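Long-range contacts in FAD linked oxidase-like protein (Myceliophthora thermophila, PDB 5L6G), which oxidises the C1 hydroxyl of xylooligosaccharides and related sugars to lactones, using a bicovalently bound FAD and reducing molecular oxygen to hydrogen peroxide: residues A[459-464]-A[488-493]; A[239-244]-A[302-307]; A[348-353]-A[438-443]; A[124-129]-A[224-229]. All coordinates share one frame; numbering follows the deposited sequence.

Contact 1 of 4, residues A[459-464]-A[488-493]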
# COMPACT_ATOMS: atom_id res chain seq x y z
N ALA A 459 16.72 6.09 -9.68
CA ALA A 459 17.69 5.08 -9.27
C ALA A 459 17.53 4.69 -7.80
O ALA A 459 17.51 3.50 -7.47
CB ALA A 459 19.12 5.54 -9.53
N GLU A 460 17.43 5.69 -6.92
CA GLU A 460 17.31 5.40 -5.52
C GLU A 460 16.00 4.66 -5.27
O GLU A 460 16.00 3.69 -4.52
CB GLU A 460 17.41 6.63 -4.61
CG GLU A 460 17.49 6.20 -3.13
CD GLU A 460 17.52 7.35 -2.13
OE1 GLU A 460 17.41 8.52 -2.53
OE2 GLU A 460 17.65 7.04 -0.93
N ALA A 461 14.92 5.10 -5.90
CA ALA A 461 13.60 4.55 -5.63
C ALA A 461 13.55 3.04 -5.90
O ALA A 461 13.11 2.24 -5.05
CB ALA A 461 12.53 5.28 -6.44
N GLN A 462 14.04 2.65 -7.07
CA GLN A 462 14.09 1.23 -7.44
C GLN A 462 14.87 0.42 -6.41
O GLN A 462 14.46 -0.68 -6.04
CB GLN A 462 14.77 1.06 -8.78
CG GLN A 462 13.95 1.50 -9.94
CD GLN A 462 14.79 1.57 -11.16
OE1 GLN A 462 15.03 0.58 -11.80
NE2 GLN A 462 15.31 2.75 -11.44
N GLU A 463 15.99 0.99 -5.98
CA GLU A 463 16.88 0.30 -5.05
C GLU A 463 16.23 0.11 -3.69
O GLU A 463 16.22 -1.00 -3.16
CB GLU A 463 18.22 1.02 -4.93
CG GLU A 463 19.03 0.86 -6.21
CD GLU A 463 20.45 1.38 -6.16
OE1 GLU A 463 20.85 2.01 -5.16
OE2 GLU A 463 21.18 1.15 -7.17
N VAL A 464 15.65 1.18 -3.17
CA VAL A 464 15.07 1.13 -1.83
C VAL A 464 13.72 0.41 -1.78
O VAL A 464 13.38 -0.19 -0.75
CB VAL A 464 14.96 2.53 -1.17
CG1 VAL A 464 16.34 3.15 -1.03
CG2 VAL A 464 13.99 3.44 -1.91
N TYR A 488 6.64 5.40 -15.35
CA TYR A 488 6.40 6.50 -14.46
C TYR A 488 7.74 6.80 -13.81
O TYR A 488 8.66 6.01 -13.96
CB TYR A 488 5.29 6.23 -13.46
CG TYR A 488 5.46 5.04 -12.55
CD1 TYR A 488 5.09 3.77 -12.97
CD2 TYR A 488 5.92 5.20 -11.27
CE1 TYR A 488 5.20 2.66 -12.12
CE2 TYR A 488 6.04 4.11 -10.42
CZ TYR A 488 5.68 2.85 -10.85
OH TYR A 488 5.78 1.79 -9.96
N PRO A 489 7.87 7.94 -13.13
CA PRO A 489 9.22 8.39 -12.74
C PRO A 489 9.98 7.50 -11.75
O PRO A 489 11.18 7.64 -11.62
CB PRO A 489 8.95 9.78 -12.15
CG PRO A 489 7.78 10.26 -12.96
CD PRO A 489 6.90 9.05 -13.02
N GLN A 490 9.27 6.59 -11.07
CA GLN A 490 9.94 5.58 -10.26
C GLN A 490 9.72 4.16 -10.74
O GLN A 490 9.81 3.21 -9.95
CB GLN A 490 9.54 5.75 -8.79
CG GLN A 490 9.96 7.10 -8.24
CD GLN A 490 9.62 7.28 -6.78
OE1 GLN A 490 8.72 6.62 -6.26
NE2 GLN A 490 10.31 8.19 -6.12
N ALA A 491 9.46 4.01 -12.04
CA ALA A 491 9.33 2.68 -12.63
C ALA A 491 10.67 1.97 -12.67
O ALA A 491 11.75 2.58 -12.84
CB ALA A 491 8.73 2.73 -14.02
N VAL A 492 10.58 0.65 -12.56
CA VAL A 492 11.72 -0.23 -12.78
C VAL A 492 12.27 0.00 -14.19
O VAL A 492 11.51 0.02 -15.15
CB VAL A 492 11.32 -1.69 -12.63
CG1 VAL A 492 12.44 -2.60 -13.06
CG2 VAL A 492 10.94 -1.96 -11.16
N GLU A 493 13.58 0.14 -14.29
CA GLU A 493 14.25 0.27 -15.59
C GLU A 493 14.51 -1.09 -16.23
O GLU A 493 15.03 -1.99 -15.56
CB GLU A 493 15.61 0.92 -15.41
CG GLU A 493 15.58 2.37 -15.03
CD GLU A 493 16.97 2.91 -14.83
OE1 GLU A 493 17.69 3.06 -15.85
OE2 GLU A 493 17.35 3.17 -13.67

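Contact 2 of 4, residues A[239-244]-A[302-307]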
# COMPACT_ATOMS: atom_id res chain seq x y z
N ILE A 239 -3.25 1.52 23.46
CA ILE A 239 -2.37 1.65 24.63
C ILE A 239 -1.65 2.95 24.45
O ILE A 239 -0.79 3.07 23.58
CB ILE A 239 -1.34 0.51 24.75
CG1 ILE A 239 -2.03 -0.86 24.78
CG2 ILE A 239 -0.47 0.73 25.99
CD1 ILE A 239 -1.12 -2.03 24.48
N ASN A 240 -2.00 3.93 25.28
CA ASN A 240 -1.35 5.22 25.22
C ASN A 240 0.06 5.12 25.77
O ASN A 240 0.29 4.45 26.77
CB ASN A 240 -2.15 6.28 25.97
CG ASN A 240 -3.41 6.68 25.23
OD1 ASN A 240 -3.39 6.82 24.01
ND2 ASN A 240 -4.50 6.86 25.95
N LEU A 241 1.00 5.77 25.08
CA LEU A 241 2.40 5.68 25.42
C LEU A 241 2.89 7.04 25.86
O LEU A 241 2.61 8.03 25.18
CB LEU A 241 3.21 5.22 24.21
CG LEU A 241 2.87 3.85 23.65
CD1 LEU A 241 3.54 3.65 22.30
CD2 LEU A 241 3.27 2.77 24.65
N PRO A 242 3.67 7.10 26.95
CA PRO A 242 4.15 8.37 27.48
C PRO A 242 5.39 8.88 26.76
O PRO A 242 6.40 9.16 27.39
CB PRO A 242 4.48 8.03 28.93
CG PRO A 242 4.97 6.63 28.83
CD PRO A 242 4.05 5.99 27.85
N TRP A 243 5.28 9.02 25.45
CA TRP A 243 6.46 9.30 24.64
C TRP A 243 6.63 10.81 24.44
O TRP A 243 6.55 11.34 23.34
CB TRP A 243 6.37 8.53 23.32
CG TRP A 243 6.65 7.05 23.47
CD1 TRP A 243 6.64 6.30 24.62
CD2 TRP A 243 6.93 6.14 22.41
NE1 TRP A 243 6.94 5.00 24.34
CE2 TRP A 243 7.11 4.87 22.99
CE3 TRP A 243 7.07 6.28 21.02
CZ2 TRP A 243 7.40 3.73 22.23
CZ3 TRP A 243 7.37 5.15 20.26
CH2 TRP A 243 7.54 3.90 20.88
N THR A 244 6.89 11.48 25.55
CA THR A 244 6.91 12.94 25.62
C THR A 244 8.31 13.48 25.84
O THR A 244 8.49 14.68 25.90
CB THR A 244 6.05 13.43 26.79
OG1 THR A 244 6.37 12.65 27.95
CG2 THR A 244 4.57 13.29 26.46
N ALA A 302 2.82 -5.16 31.10
CA ALA A 302 3.76 -5.24 32.22
C ALA A 302 5.14 -4.74 31.81
O ALA A 302 5.80 -4.03 32.57
CB ALA A 302 3.84 -6.67 32.73
N LEU A 303 5.56 -5.09 30.61
CA LEU A 303 6.85 -4.67 30.08
C LEU A 303 6.93 -3.15 29.90
O LEU A 303 7.92 -2.53 30.29
CB LEU A 303 7.11 -5.37 28.75
CG LEU A 303 8.45 -5.13 28.10
CD1 LEU A 303 9.54 -5.81 28.92
CD2 LEU A 303 8.42 -5.66 26.66
N LEU A 304 5.90 -2.55 29.30
CA LEU A 304 5.84 -1.11 29.09
C LEU A 304 5.28 -0.32 30.28
O LEU A 304 5.28 0.91 30.26
CB LEU A 304 4.95 -0.81 27.89
CG LEU A 304 5.40 -1.40 26.56
CD1 LEU A 304 4.39 -1.03 25.50
CD2 LEU A 304 6.78 -0.91 26.18
N ASP A 305 4.79 -1.03 31.28
CA ASP A 305 4.08 -0.43 32.38
C ASP A 305 2.99 0.51 31.85
O ASP A 305 2.99 1.71 32.13
CB ASP A 305 5.03 0.32 33.32
CG ASP A 305 4.37 0.73 34.60
OD1 ASP A 305 3.37 0.09 34.99
OD2 ASP A 305 4.85 1.70 35.22
N ALA A 306 2.07 -0.06 31.08
CA ALA A 306 1.02 0.70 30.43
C ALA A 306 -0.32 0.04 30.65
O ALA A 306 -0.41 -1.09 31.14
CB ALA A 306 1.32 0.84 28.95
N ASN A 307 -1.36 0.78 30.30
CA ASN A 307 -2.73 0.33 30.47
C ASN A 307 -3.42 0.23 29.14
O ASN A 307 -3.19 1.05 28.25
CB ASN A 307 -3.50 1.32 31.36
CG ASN A 307 -3.09 1.24 32.82
OD1 ASN A 307 -1.99 0.79 33.13
ND2 ASN A 307 -3.97 1.68 33.72
O HOH W 1 -3.98 3.45 27.26
O HOH W 2 -0.89 3.46 29.06

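Contact 3 of 4, residues A[348-353]-A[438-443]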
# COMPACT_ATOMS: atom_id res chain seq x y z
N VAL A 348 11.19 0.64 5.88
CA VAL A 348 11.19 -0.68 6.46
C VAL A 348 12.53 -0.78 7.15
O VAL A 348 13.56 -0.41 6.58
CB VAL A 348 11.07 -1.77 5.39
CG1 VAL A 348 11.19 -3.16 6.01
CG2 VAL A 348 9.75 -1.62 4.65
N THR A 349 12.54 -1.21 8.41
CA THR A 349 13.78 -1.34 9.12
C THR A 349 13.80 -2.66 9.91
O THR A 349 12.76 -3.27 10.21
CB THR A 349 14.07 -0.19 10.14
OG1 THR A 349 13.28 -0.36 11.32
CG2 THR A 349 13.88 1.21 9.58
N SER A 350 15.01 -3.06 10.25
CA SER A 350 15.26 -4.05 11.29
C SER A 350 14.94 -3.43 12.64
O SER A 350 14.43 -2.31 12.73
CB SER A 350 16.74 -4.43 11.24
OG SER A 350 17.55 -3.27 11.43
N ALA A 351 15.24 -4.15 13.72
CA ALA A 351 15.36 -3.51 15.02
C ALA A 351 16.39 -2.37 14.89
O ALA A 351 17.29 -2.41 14.06
CB ALA A 351 15.77 -4.49 16.09
N LEU A 352 16.23 -1.34 15.71
CA LEU A 352 17.08 -0.17 15.64
C LEU A 352 18.11 -0.20 16.77
O LEU A 352 17.76 -0.47 17.91
CB LEU A 352 16.21 1.08 15.79
CG LEU A 352 15.14 1.23 14.70
CD1 LEU A 352 14.35 2.50 14.89
CD2 LEU A 352 15.77 1.18 13.34
N PRO A 353 19.38 0.06 16.46
CA PRO A 353 20.34 0.19 17.52
C PRO A 353 19.99 1.41 18.40
O PRO A 353 19.37 2.36 17.91
CB PRO A 353 21.67 0.35 16.78
CG PRO A 353 21.36 0.70 15.40
CD PRO A 353 19.95 0.30 15.12
N GLY A 438 21.10 6.87 8.77
CA GLY A 438 22.47 7.17 9.15
C GLY A 438 23.12 6.07 9.96
O GLY A 438 24.34 5.89 9.92
N GLY A 439 22.31 5.30 10.69
CA GLY A 439 22.82 4.27 11.57
C GLY A 439 22.49 2.85 11.16
O GLY A 439 22.71 1.94 11.95
N LEU A 440 21.97 2.65 9.95
CA LEU A 440 21.63 1.31 9.46
C LEU A 440 22.33 1.05 8.13
O LEU A 440 22.32 1.93 7.26
CB LEU A 440 20.13 1.19 9.25
CG LEU A 440 19.23 1.42 10.47
CD1 LEU A 440 17.79 1.52 10.02
CD2 LEU A 440 19.40 0.31 11.48
N ASP A 441 22.92 -0.13 7.96
CA ASP A 441 23.43 -0.51 6.65
C ASP A 441 22.24 -0.58 5.69
O ASP A 441 21.10 -0.79 6.10
CB ASP A 441 24.12 -1.87 6.67
CG ASP A 441 24.80 -2.19 5.35
OD1 ASP A 441 25.87 -1.59 5.13
OD2 ASP A 441 24.29 -3.01 4.51
N SER A 442 22.53 -0.46 4.40
CA SER A 442 21.50 -0.54 3.38
C SER A 442 20.83 -1.91 3.31
O SER A 442 19.75 -2.03 2.78
CB SER A 442 22.09 -0.16 2.02
OG SER A 442 23.17 -1.04 1.72
N SER A 443 21.47 -2.94 3.83
CA SER A 443 20.83 -4.24 3.98
C SER A 443 19.78 -4.28 5.10
O SER A 443 19.04 -5.26 5.22
CB SER A 443 21.88 -5.33 4.22
OG SER A 443 22.45 -5.18 5.50

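Contact 4 of 4, residues A[124-129]-A[224-229]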
# COMPACT_ATOMS: atom_id res chain seq x y z
N THR A 124 -15.10 -22.80 -3.76
CA THR A 124 -13.67 -22.64 -3.58
C THR A 124 -13.33 -21.44 -2.71
O THR A 124 -12.20 -21.30 -2.27
CB THR A 124 -13.00 -22.43 -4.93
OG1 THR A 124 -13.47 -21.20 -5.51
CG2 THR A 124 -13.31 -23.60 -5.86
N HIS A 125 -14.32 -20.57 -2.49
CA HIS A 125 -14.12 -19.30 -1.78
C HIS A 125 -13.08 -18.42 -2.46
O HIS A 125 -12.46 -17.58 -1.81
CB HIS A 125 -13.75 -19.53 -0.32
CG HIS A 125 -14.56 -20.60 0.35
ND1 HIS A 125 -15.93 -20.54 0.44
CD2 HIS A 125 -14.18 -21.74 0.96
CE1 HIS A 125 -16.37 -21.62 1.08
NE2 HIS A 125 -15.33 -22.36 1.41
N ILE A 126 -12.89 -18.60 -3.77
CA ILE A 126 -12.01 -17.74 -4.54
C ILE A 126 -12.82 -16.55 -5.03
O ILE A 126 -13.90 -16.73 -5.60
CB ILE A 126 -11.43 -18.45 -5.79
CG1 ILE A 126 -10.66 -19.71 -5.40
CG2 ILE A 126 -10.53 -17.50 -6.59
CD1 ILE A 126 -9.40 -19.49 -4.61
N ALA A 127 -12.31 -15.34 -4.81
CA ALA A 127 -12.99 -14.14 -5.25
C ALA A 127 -12.39 -13.66 -6.55
O ALA A 127 -11.17 -13.48 -6.63
CB ALA A 127 -12.89 -13.05 -4.21
N THR A 128 -13.23 -13.42 -7.54
CA THR A 128 -12.79 -12.77 -8.76
C THR A 128 -13.06 -11.27 -8.65
O THR A 128 -14.21 -10.83 -8.50
CB THR A 128 -13.46 -13.39 -10.00
OG1 THR A 128 -13.17 -14.79 -10.01
CG2 THR A 128 -12.94 -12.76 -11.28
N VAL A 129 -12.00 -10.49 -8.74
CA VAL A 129 -12.08 -9.09 -8.38
C VAL A 129 -11.59 -8.24 -9.54
O VAL A 129 -10.45 -8.36 -9.97
CB VAL A 129 -11.19 -8.80 -7.16
CG1 VAL A 129 -11.24 -7.32 -6.82
CG2 VAL A 129 -11.62 -9.69 -5.99
N ARG A 224 -7.76 -12.89 -9.12
CA ARG A 224 -8.43 -13.88 -8.27
C ARG A 224 -7.72 -13.89 -6.95
O ARG A 224 -6.49 -13.97 -6.89
CB ARG A 224 -8.38 -15.31 -8.83
CG ARG A 224 -9.62 -15.72 -9.58
CD ARG A 224 -9.67 -15.03 -10.90
NE ARG A 224 -8.37 -15.06 -11.55
CZ ARG A 224 -8.06 -14.38 -12.65
NH1 ARG A 224 -8.99 -13.63 -13.27
NH2 ARG A 224 -6.83 -14.49 -13.15
N PHE A 225 -8.51 -13.82 -5.89
CA PHE A 225 -7.99 -13.82 -4.55
C PHE A 225 -8.52 -15.04 -3.83
O PHE A 225 -9.71 -15.31 -3.86
CB PHE A 225 -8.46 -12.57 -3.81
CG PHE A 225 -7.68 -11.32 -4.14
CD1 PHE A 225 -6.53 -11.00 -3.43
CD2 PHE A 225 -8.10 -10.48 -5.13
CE1 PHE A 225 -5.81 -9.85 -3.72
CE2 PHE A 225 -7.39 -9.34 -5.44
CZ PHE A 225 -6.24 -9.01 -4.73
N LYS A 226 -7.62 -15.76 -3.17
CA LYS A 226 -8.02 -16.66 -2.10
C LYS A 226 -8.57 -15.83 -0.93
O LYS A 226 -8.31 -14.62 -0.81
CB LYS A 226 -6.83 -17.50 -1.64
CG LYS A 226 -6.54 -18.68 -2.54
CD LYS A 226 -5.20 -19.34 -2.22
CE LYS A 226 -5.04 -20.63 -3.03
NZ LYS A 226 -3.63 -21.15 -3.02
N THR A 227 -9.32 -16.51 -0.06
CA THR A 227 -9.87 -15.85 1.10
C THR A 227 -9.73 -16.76 2.32
O THR A 227 -9.57 -17.97 2.19
CB THR A 227 -11.36 -15.53 0.91
OG1 THR A 227 -12.13 -16.75 0.79
CG2 THR A 227 -11.57 -14.66 -0.30
N PHE A 228 -9.85 -16.16 3.49
CA PHE A 228 -10.01 -16.92 4.74
C PHE A 228 -11.41 -16.67 5.28
O PHE A 228 -12.06 -15.71 4.89
CB PHE A 228 -8.93 -16.56 5.77
CG PHE A 228 -8.88 -15.10 6.14
CD1 PHE A 228 -9.66 -14.59 7.17
CD2 PHE A 228 -7.99 -14.23 5.49
CE1 PHE A 228 -9.58 -13.26 7.53
CE2 PHE A 228 -7.91 -12.89 5.84
CZ PHE A 228 -8.71 -12.40 6.86
N ALA A 229 -11.89 -17.57 6.13
CA ALA A 229 -13.16 -17.36 6.82
C ALA A 229 -12.98 -16.18 7.78
O ALA A 229 -12.08 -16.19 8.61
CB ALA A 229 -13.58 -18.60 7.60
O HOH W 3 -9.96 -19.40 -0.95

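Contact 1 of 4, residues A[459-464]-A[488-493]
The carboxamide of Gln462 meets Glu493 in two ways, one partner above the carbonyl plane, the other in the plane of the amide. Glu493 N lies 2.9 Å from Gln462 OE1, well above the carbonyl plane and not on a lone pair, though its N-H points almost straight at the oxygen. Gln462 NE2, 3.1 Å from Glu493 OE2, donates to the anti lone pair of that oxygen, and the amide and carboxylate planes stand 59° apart. The amide of Gln490 rests against a methyl, Ala461 CB being 3.5 Å from Gln490 CD; its OE1 is bonded to Tyr465 OH and its NE2 to the carbonyls of Asp453 and Leu456. A type I turn from Tyr488 carries Ala491 N over one face of the Tyr488 ring. Gln462 CG lies beside the backbone N (chi1 -73°), and the extended chain carries the amide across to Glu493; NE2 also reaches Arg458 O. A leucine in place of Gln462 would probably leave Glu493 N and OE2 without these mates. Through the Gln462-Glu493 bonds and Ala461 on Gln490, the loop after helix 470-480 is held to helix 458-466 within the berberine-like region, while Val492 also packs on Arg474 and Lys477 of helix 470-480.

Contact 2 of 4, residues A[239-244]-A[302-307]
Ile239 touches Ala306 through one methyl, with Ile239 CG2 only 3.5 Å from Ala306 CB, tighter than usual for two carbons. Its chi1 of -56° places CG1 beside the backbone N and CG2 anti to it, and CG2 is the branch that reaches Ala306 and the carbonyl oxygen of Asn307. Ile239 also packs on Ile297 and Leu301 of helix 290-304. Asn240 contributes its backbone, which is linked to that of Asn307 by two waters. One accepts from Asn240 N at 2.8 Å and donates to Asn307 O at 2.7 Å; the other donates to Asn240 O and accepts from Asn307 N. The side chain of Asn240 is engaged elsewhere, OD1 taking a bond from Gln281 NE2. Leu241 sends CD2 to within 4.1 Å of Leu304 CD1, the two chains crossing at a slant, while its other methyl, CD1, lies 3.8 Å above one face of the Trp243 ring, nearer the margin of the ring than its centre. Pro242 and Trp243 are the centres of successive inverse gamma turns, closed by weak bonds, that lead the chain out of the strand; Pro242 O accepts from Asn248 ND2, and the Trp243 ring packs on Val249 and Trp253 of helix 246-261. Direct contact between the segments is therefore mainly aliphatic, whereas the backbone polar groups of Asn240 and Asn307 are satisfied through water, consistent with water continuing the pairing of strands 234-240 and 308-314 where they part.

Contact 3 of 4, residues A[348-353]-A[438-443]
Leu440 supplies most of the apolar contact, its two methyls fitting against four residues of segment 348-353. With CG beside the backbone N (chi1 -59°) and the chain extended (chi2 169°), CD1 is put toward Leu352 and Thr349 and CD2 toward Pro353. Leu440 CD1 meets Leu352 CD2 at 3.9 Å and lies equally far from Thr349 CG2, the threonine and leucine side chains crossing at about a right angle. Leu440 CD2 lies 3.7 Å from Pro353 CD and also approaches Ser350 OG. Beside this cluster Pro353 CG lies 3.9 Å from Gly439 O. The side-chain hydrogen bonds between residues of the two segments are local to each. Thr349 OG1, between the backbone N and carbonyl carbon (chi1 77°), donates to Ser350 O at 2.7 Å, meeting a lone pair of the carbonyl oxygen within its plane, and is bonded to Tyr411 OH as well; Ser350 OG donates to Ala351 O at 2.8 Å. In the other loop Asp441 OD2 accepts from Ser443 N, forming an Asx turn, and from Ser443 OG, the two donors coming from opposite faces of the carboxylate. With alanine in place of Thr349, Leu440 CD1 would probably face a gap, and Tyr411 OH and Ser350 O would lose their hydroxyl partner. The contact ties the end of strand 341-349, and Pro353 at the N-cap of helix 354-368, to the loop joining helix 426-437 to edge strand 445-446; Leu352 also packs on Trp253 of helix 246-261 and on Tyr411 of strand 409-417.

Contact 4 of 4, residues A[124-129]-A[224-229]
Ala127 and Phe225 form an antiparallel hydrogen-bonded pair: Ala127 N donates to Phe225 O and Phe225 N to Ala127 O, both at 2.8 Å and nearly straight. Thr128 and Arg224 follow as a non-hydrogen-bonded pair, with the CA of Arg224 making a CA-H...O contact to Ala127 O. On their face of the sheet the bent aliphatic part of Arg224 is touched by two residues, Arg224 CG lying 3.6 Å from Ile126 CG2 and Arg224 CD the same distance from Thr128 OG1. Ile126 also runs alongside Lys226, its CD1 3.6 Å from Lys226 CG. On the other face Val129 CG2 approaches Phe225 CD2 at 3.7 Å. Past the strand pair, Thr227 OG1 donates to His125 O at 2.7 Å, in the carbonyl plane and on a lone pair; a chi1 of 65° turns the hydroxyl there, and Arg148 NE donates to Thr227 OG1. Regular beta pairing stops before His125, whose backbone is left-handed helical, though the register runs on to Thr227; beside it, in an ST turn, Thr124 OG1 accepts from Ile126 N. Further out, the bend of Arg224 at chi2 and chi3 brings its guanidinium to Ser185, bonded through NE, and to Asp187, with which NH2 makes a salt bridge. The Phe225 ring stacks with Phe150. Strand 127-129 thus lies between 118-120 and 219-229 in the antiparallel sheet of the PCMH-type FAD-binding region, with helix 135-146 covering Ala127, Val129 and Thr227, while strand 183-189 also pairs with strand 219-229.

In the fold
Contact 1 is buried and the other three are only partly so. Contacts 2 and 3 reach the same eight-stranded antiparallel sheet toward its two ends, their centres about 24 Å apart, and both depend on aliphatic packing where strands run out into loops; water joins backbones in contact 2, whereas the hydrogen bonds within contact 3 are local to each segment and do not join the two. Contact 4 belongs to a different sheet, in the FAD-binding region, and adds direct strand pairing. Contact 1 instead fastens a loop to a helix through a side-chain amide. Its nearest atoms are about 7 Å from contact 3, and none of the four contacts touches another.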